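Local coordinates for protein mannosephosphate isomerase, putative (Archaeoglobus fulgidus, PDB 1ZX5) that probably catalyses the zinc-dependent interconversion of D-mannose 6-phosphate and D-fructose 6-phosphate, as a putative type 1 mannose-6-phosphate isomerase of cupin fold, at residues 14-19 with 46-51; 18-23 with 36-41. All coordinates share one frame; numbering follows the deposited sequence.

Interaction 1 (14-19 with 46-51)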
loop_
_atom_site.group_PDB
_atom_site.type_symbol
_atom_site.label_atom_id
_atom_site.label_comp_id
_atom_site.label_asym_id
_atom_site.label_seq_id
_atom_site.Cartn_x
_atom_site.Cartn_y
_atom_site.Cartn_z
ATOM N N ASN A 14 -11.934 -4.604 6.321
ATOM C CA ASN A 14 -12.099 -4.740 4.887
ATOM C C ASN A 14 -11.048 -5.741 4.386
ATOM O O ASN A 14 -9.992 -5.360 3.880
ATOM C CB ASN A 14 -11.971 -3.361 4.218
ATOM C CG ASN A 14 -12.437 -3.354 2.761
ATOM O OD1 ASN A 14 -12.882 -4.374 2.232
ATOM N ND2 ASN A 14 -12.315 -2.199 2.102
ATOM N N LEU A 15 -11.358 -7.025 4.543
ATOM C CA LEU A 15 -10.406 -8.114 4.298
ATOM C C LEU A 15 -10.666 -8.821 2.980
ATOM O O LEU A 15 -11.792 -8.827 2.491
ATOM C CB LEU A 15 -10.434 -9.134 5.449
ATOM C CG LEU A 15 -10.303 -8.539 6.862
ATOM C CD1 LEU A 15 -10.360 -9.648 7.940
ATOM C CD2 LEU A 15 -9.023 -7.667 6.994
ATOM N N VAL A 16 -9.607 -9.408 2.417
ATOM C CA VAL A 16 -9.676 -10.147 1.155
ATOM C C VAL A 16 -9.048 -11.518 1.353
ATOM O O VAL A 16 -7.880 -11.623 1.738
ATOM C CB VAL A 16 -8.944 -9.395 -0.015
ATOM C CG1 VAL A 16 -9.181 -10.088 -1.352
ATOM C CG2 VAL A 16 -9.401 -7.926 -0.094
ATOM N N GLU A 17 -9.839 -12.556 1.090
ATOM C CA GLU A 17 -9.378 -13.945 1.114
ATOM C C GLU A 17 -8.496 -14.231 -0.091
ATOM O O GLU A 17 -8.834 -13.867 -1.218
ATOM C CB GLU A 17 -10.577 -14.922 1.160
ATOM C CG GLU A 17 -11.429 -14.748 2.444
ATOM C CD GLU A 17 -12.727 -15.537 2.455
ATOM O OE1 GLU A 17 -12.828 -16.557 1.752
ATOM O OE2 GLU A 17 -13.664 -15.143 3.188
ATOM N N ARG A 18 -7.355 -14.867 0.151
ATOM C CA ARG A 18 -6.422 -15.227 -0.914
ATOM C C ARG A 18 -5.858 -16.601 -0.614
ATOM O O ARG A 18 -5.602 -16.910 0.556
ATOM C CB ARG A 18 -5.266 -14.234 -1.014
ATOM C CG ARG A 18 -5.656 -12.838 -1.397
ATOM C CD ARG A 18 -6.148 -12.755 -2.849
ATOM N NE ARG A 18 -6.249 -11.351 -3.231
ATOM C CZ ARG A 18 -7.090 -10.865 -4.139
ATOM N NH1 ARG A 18 -7.918 -11.677 -4.783
ATOM N NH2 ARG A 18 -7.099 -9.561 -4.395
ATOM N N PRO A 19 -5.649 -17.421 -1.659
ATOM C CA PRO A 19 -5.104 -18.758 -1.416
ATOM C C PRO A 19 -3.670 -18.684 -0.881
ATOM O O PRO A 19 -3.243 -19.572 -0.143
ATOM C CB PRO A 19 -5.166 -19.439 -2.804
ATOM C CG PRO A 19 -5.169 -18.307 -3.800
ATOM C CD PRO A 19 -5.898 -17.164 -3.096
ATOM N N THR A 46 -13.815 1.526 -5.729
ATOM C CA THR A 46 -15.221 1.136 -5.938
ATOM C C THR A 46 -15.503 -0.374 -5.832
ATOM O O THR A 46 -16.618 -0.766 -5.493
ATOM C CB THR A 46 -15.791 1.694 -7.259
ATOM O OG1 THR A 46 -15.045 1.163 -8.361
ATOM C CG2 THR A 46 -15.695 3.221 -7.276
ATOM N N SER A 47 -14.506 -1.218 -6.098
ATOM C CA SER A 47 -14.707 -2.665 -5.986
ATOM C C SER A 47 -14.831 -3.111 -4.526
ATOM O O SER A 47 -15.400 -4.166 -4.236
ATOM C CB SER A 47 -13.581 -3.436 -6.698
ATOM O OG SER A 47 -12.342 -3.351 -5.987
ATOM N N ARG A 48 -14.328 -2.288 -3.604
ATOM C CA ARG A 48 -14.119 -2.731 -2.234
ATOM C C ARG A 48 -13.931 -1.532 -1.276
ATOM O O ARG A 48 -12.885 -1.388 -0.643
ATOM C CB ARG A 48 -12.914 -3.692 -2.255
ATOM C CG ARG A 48 -12.581 -4.414 -0.989
ATOM C CD ARG A 48 -12.199 -5.866 -1.248
ATOM N NE ARG A 48 -11.460 -6.137 -2.486
ATOM C CZ ARG A 48 -11.568 -7.282 -3.165
ATOM N NH1 ARG A 48 -10.861 -7.467 -4.277
ATOM N NH2 ARG A 48 -12.394 -8.242 -2.743
ATOM N N PRO A 49 -14.953 -0.653 -1.175
ATOM C CA PRO A 49 -14.784 0.532 -0.335
ATOM C C PRO A 49 -14.834 0.215 1.164
ATOM O O PRO A 49 -15.602 -0.648 1.596
ATOM C CB PRO A 49 -15.955 1.426 -0.744
ATOM C CG PRO A 49 -16.998 0.492 -1.251
ATOM C CD PRO A 49 -16.295 -0.708 -1.799
ATOM N N SER A 50 -13.998 0.899 1.939
ATOM C CA SER A 50 -14.020 0.779 3.387
ATOM C C SER A 50 -15.163 1.617 3.921
ATOM O O SER A 50 -15.592 2.582 3.278
ATOM C CB SER A 50 -12.703 1.266 3.992
ATOM O OG SER A 50 -11.650 0.356 3.713
ATOM N N THR A 51 -15.668 1.246 5.087
ATOM C CA THR A 51 -16.645 2.079 5.754
ATOM C C THR A 51 -16.016 2.632 7.033
ATOM O O THR A 51 -15.275 1.939 7.738
ATOM C CB THR A 51 -18.017 1.354 6.024
ATOM O OG1 THR A 51 -17.848 0.381 7.044
ATOM C CG2 THR A 51 -18.563 0.644 4.773
#
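N14 and R48 meet where an edge strand of an antiparallel cupin sheet, 15-17, lies against the loop between strands 36-41 and 51-54. The amide of N14 does the polar work. Its ND2 gives one N-H to R48 O at 2.9 Å. The other goes to S50 OG, 3.1 Å from N14 ND2. Both acceptors lie in the amide plane and both bonds are fairly straight, at 160° and 166°. Together they use both N-H groups of the amide and so fix how it is turned. R48 O is met from above its carbonyl plane. On the other branch of the amide, N14 OD1 rests 3.2 Å from R48 CG. CG of N14 stands anti to its own backbone N (chi1 -167°), which carries the amide across to the loop.

V16 supplies the apolar half. Its CG2 sits over one face of the R48 guanidinium, offset toward the rim, and lies 3.6 Å from R48 NE. The R48 chain bends at chi2 and chi3, and runs at about a right angle across V16. CG1 of V16 covers the centre of one face of the R18 guanidinium. The two methyls therefore pack on two arginines.

The second shell is made by strand 36-41 and the loop that follows it. S43 hydrogen-bonds both R48 O, through its OG, and S50 OG, through its backbone N. It thus positions both acceptors of the N14 amide. W40 makes a cation-pi contact with R48. The charge of R18 is met by a salt bridge to E38, which probably eases the approach of two like charges: R18 NH2 lies 4.3 Å from R48 NH1.

Interaction 2 (18-23 with 36-41)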
loop_
_atom_site.group_PDB
_atom_site.type_symbol
_atom_site.label_atom_id
_atom_site.label_comp_id
_atom_site.label_asym_id
_atom_site.label_seq_id
_atom_site.Cartn_x
_atom_site.Cartn_y
_atom_site.Cartn_z
ATOM N N ARG A 18 -7.355 -14.867 0.151
ATOM C CA ARG A 18 -6.422 -15.227 -0.914
ATOM C C ARG A 18 -5.858 -16.601 -0.614
ATOM O O ARG A 18 -5.602 -16.910 0.556
ATOM C CB ARG A 18 -5.266 -14.234 -1.014
ATOM C CG ARG A 18 -5.656 -12.838 -1.397
ATOM C CD ARG A 18 -6.148 -12.755 -2.849
ATOM N NE ARG A 18 -6.249 -11.351 -3.231
ATOM C CZ ARG A 18 -7.090 -10.865 -4.139
ATOM N NH1 ARG A 18 -7.918 -11.677 -4.783
ATOM N NH2 ARG A 18 -7.099 -9.561 -4.395
ATOM N N PRO A 19 -5.649 -17.421 -1.659
ATOM C CA PRO A 19 -5.104 -18.758 -1.416
ATOM C C PRO A 19 -3.670 -18.684 -0.881
ATOM O O PRO A 19 -3.243 -19.572 -0.143
ATOM C CB PRO A 19 -5.166 -19.439 -2.804
ATOM C CG PRO A 19 -5.169 -18.307 -3.800
ATOM C CD PRO A 19 -5.898 -17.164 -3.096
ATOM N N TRP A 20 -2.957 -17.610 -1.206
ATOM C CA TRP A 20 -1.600 -17.400 -0.699
ATOM C C TRP A 20 -1.503 -16.657 0.658
ATOM O O TRP A 20 -0.392 -16.383 1.141
ATOM C CB TRP A 20 -0.754 -16.699 -1.761
ATOM C CG TRP A 20 -1.444 -15.554 -2.435
ATOM C CD1 TRP A 20 -2.052 -15.577 -3.658
ATOM C CD2 TRP A 20 -1.594 -14.202 -1.934
ATOM N NE1 TRP A 20 -2.569 -14.332 -3.955
ATOM C CE2 TRP A 20 -2.296 -13.467 -2.925
ATOM C CE3 TRP A 20 -1.195 -13.543 -0.756
ATOM C CZ2 TRP A 20 -2.619 -12.102 -2.773
ATOM C CZ3 TRP A 20 -1.514 -12.183 -0.599
ATOM C CH2 TRP A 20 -2.211 -11.479 -1.608
ATOM N N GLY A 21 -2.646 -16.318 1.263
ATOM C CA GLY A 21 -2.635 -15.608 2.546
ATOM C C GLY A 21 -2.447 -16.557 3.718
ATOM O O GLY A 21 -2.934 -17.673 3.681
ATOM N N GLY A 22 -1.756 -16.119 4.765
ATOM C CA GLY A 22 -1.544 -16.955 5.947
ATOM C C GLY A 22 -2.440 -16.517 7.095
ATOM O O GLY A 22 -3.620 -16.253 6.880
ATOM N N GLU A 23 -1.871 -16.412 8.299
ATOM C CA GLU A 23 -2.619 -16.085 9.519
ATOM C C GLU A 23 -2.408 -14.677 10.052
ATOM O O GLU A 23 -3.115 -14.256 10.974
ATOM C CB GLU A 23 -2.292 -17.090 10.632
ATOM C CG GLU A 23 -2.837 -18.467 10.353
ATOM C CD GLU A 23 -2.545 -19.470 11.463
ATOM O OE1 GLU A 23 -1.856 -20.472 11.175
ATOM O OE2 GLU A 23 -3.034 -19.285 12.594
ATOM N N ILE A 36 -6.267 -15.179 4.631
ATOM C CA ILE A 36 -6.529 -13.766 4.399
ATOM C C ILE A 36 -5.263 -13.165 3.810
ATOM O O ILE A 36 -4.224 -13.098 4.495
ATOM C CB ILE A 36 -6.885 -12.989 5.701
ATOM C CG1 ILE A 36 -8.031 -13.662 6.494
ATOM C CG2 ILE A 36 -7.139 -11.500 5.393
ATOM C CD1 ILE A 36 -9.411 -13.590 5.878
ATOM N N GLY A 37 -5.341 -12.726 2.553
ATOM C CA GLY A 37 -4.178 -12.137 1.902
ATOM C C GLY A 37 -4.009 -10.629 2.077
ATOM O O GLY A 37 -2.883 -10.122 1.990
ATOM N N GLU A 38 -5.121 -9.909 2.308
ATOM C CA GLU A 38 -5.126 -8.448 2.249
ATOM C C GLU A 38 -6.080 -7.827 3.248
ATOM O O GLU A 38 -7.110 -8.400 3.575
ATOM C CB GLU A 38 -5.482 -7.945 0.839
ATOM C CG GLU A 38 -4.823 -8.763 -0.289
ATOM C CD GLU A 38 -5.075 -8.202 -1.676
ATOM O OE1 GLU A 38 -5.461 -7.009 -1.795
ATOM O OE2 GLU A 38 -4.885 -8.970 -2.650
ATOM N N SER A 39 -5.710 -6.647 3.734
ATOM C CA SER A 39 -6.614 -5.766 4.450
ATOM C C SER A 39 -6.519 -4.397 3.811
ATOM O O SER A 39 -5.436 -3.826 3.768
ATOM C CB SER A 39 -6.210 -5.638 5.920
ATOM O OG SER A 39 -6.990 -4.624 6.517
ATOM N N TRP A 40 -7.651 -3.878 3.340
ATOM C CA TRP A 40 -7.718 -2.599 2.648
ATOM C C TRP A 40 -8.085 -1.527 3.662
ATOM O O TRP A 40 -9.155 -1.573 4.277
ATOM C CB TRP A 40 -8.738 -2.662 1.494
ATOM C CG TRP A 40 -8.298 -3.549 0.314
ATOM C CD1 TRP A 40 -7.480 -4.653 0.366
ATOM C CD2 TRP A 40 -8.679 -3.406 -1.068
ATOM N NE1 TRP A 40 -7.321 -5.189 -0.894
ATOM C CE2 TRP A 40 -8.038 -4.444 -1.792
ATOM C CE3 TRP A 40 -9.492 -2.497 -1.765
ATOM C CZ2 TRP A 40 -8.186 -4.600 -3.180
ATOM C CZ3 TRP A 40 -9.636 -2.650 -3.149
ATOM C CH2 TRP A 40 -8.988 -3.695 -3.838
ATOM N N GLU A 41 -7.170 -0.579 3.862
ATOM C CA GLU A 41 -7.297 0.410 4.920
ATOM C C GLU A 41 -7.717 1.745 4.316
ATOM O O GLU A 41 -6.939 2.376 3.608
ATOM C CB GLU A 41 -5.963 0.553 5.669
ATOM C CG GLU A 41 -5.335 -0.774 6.149
ATOM C CD GLU A 41 -5.944 -1.279 7.454
ATOM O OE1 GLU A 41 -6.280 -0.458 8.321
ATOM O OE2 GLU A 41 -6.086 -2.501 7.632
#
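R18 turns the NE side of its guanidinium to E38, and NE and NH2 share one carboxylate oxygen. NE of R18 lies 2.8 Å from E38 OE2, and R18 NH2 lies 2.9 Å from the same E38 OE2. This oxygen sits in the guanidinium plane, at its edge. The carboxylate is not coplanar with it: the two planes are 49° apart, and both donors reach OE2 from the same face, above the carboxylate plane. Two N-H groups converge on one oxygen, so neither bond is straight.

W20 flanks this pair. R18 CB lies over the centre of one face of the indole, while E38 OE2 is at the ring edge, 3.8 Å from W20 CH2. The ring and carboxylate planes are only modestly tilted. A chi1 of 45° places W20 CG between its backbone N and carbonyl carbon, and the ring swings back over R18. A type I turn from R18 to G21 brings the two side chains together, closed by G21 N to R18 O.

G37 has no side chain, and R18 CG packs on G37 CA at 3.7 Å. The backbones come closest at the glycines, with G21 CA 3.9 Å from G37 CA. G21 CA also makes a CA-H...O contact with I36 O. G37 and E38 both face V16, forming a classic beta bulge in strand 36-41.

The other carboxylate oxygen is also engaged. W40 NE1 gives E38 OE1 a hydrogen bond of 2.8 Å, and R88 of strand 85-92 adds a salt bridge to OE1. With two arginines and an indole N-H around it, the buried carboxylate of E38 is probably kept ionised.

How the interactions relate
Interactions 1 and 2 share R18 and P19, and their centres lie about 10 Å apart. Interaction 1 uses strand 15-17 and interaction 2 uses strand 36-41, its neighbour in the sheet. Backbone pairing joins them: N14 O is 2.8 Å from W40 N, and V16 O is 2.9 Å from G37 N. W40 of interaction 2 packs on V16 of interaction 1, with W40 NE1 3.5 Å from V16 CG2. The 46-51 loop packs on 14-19, and the chain running on from strand 15-17 folds over the start of strand 36-41. The bound beta-L-fructofuranose is about 7 Å from the W20 side chain. The shared R18 side chain is about 12 Å from the bound beta-L-fructofuranose.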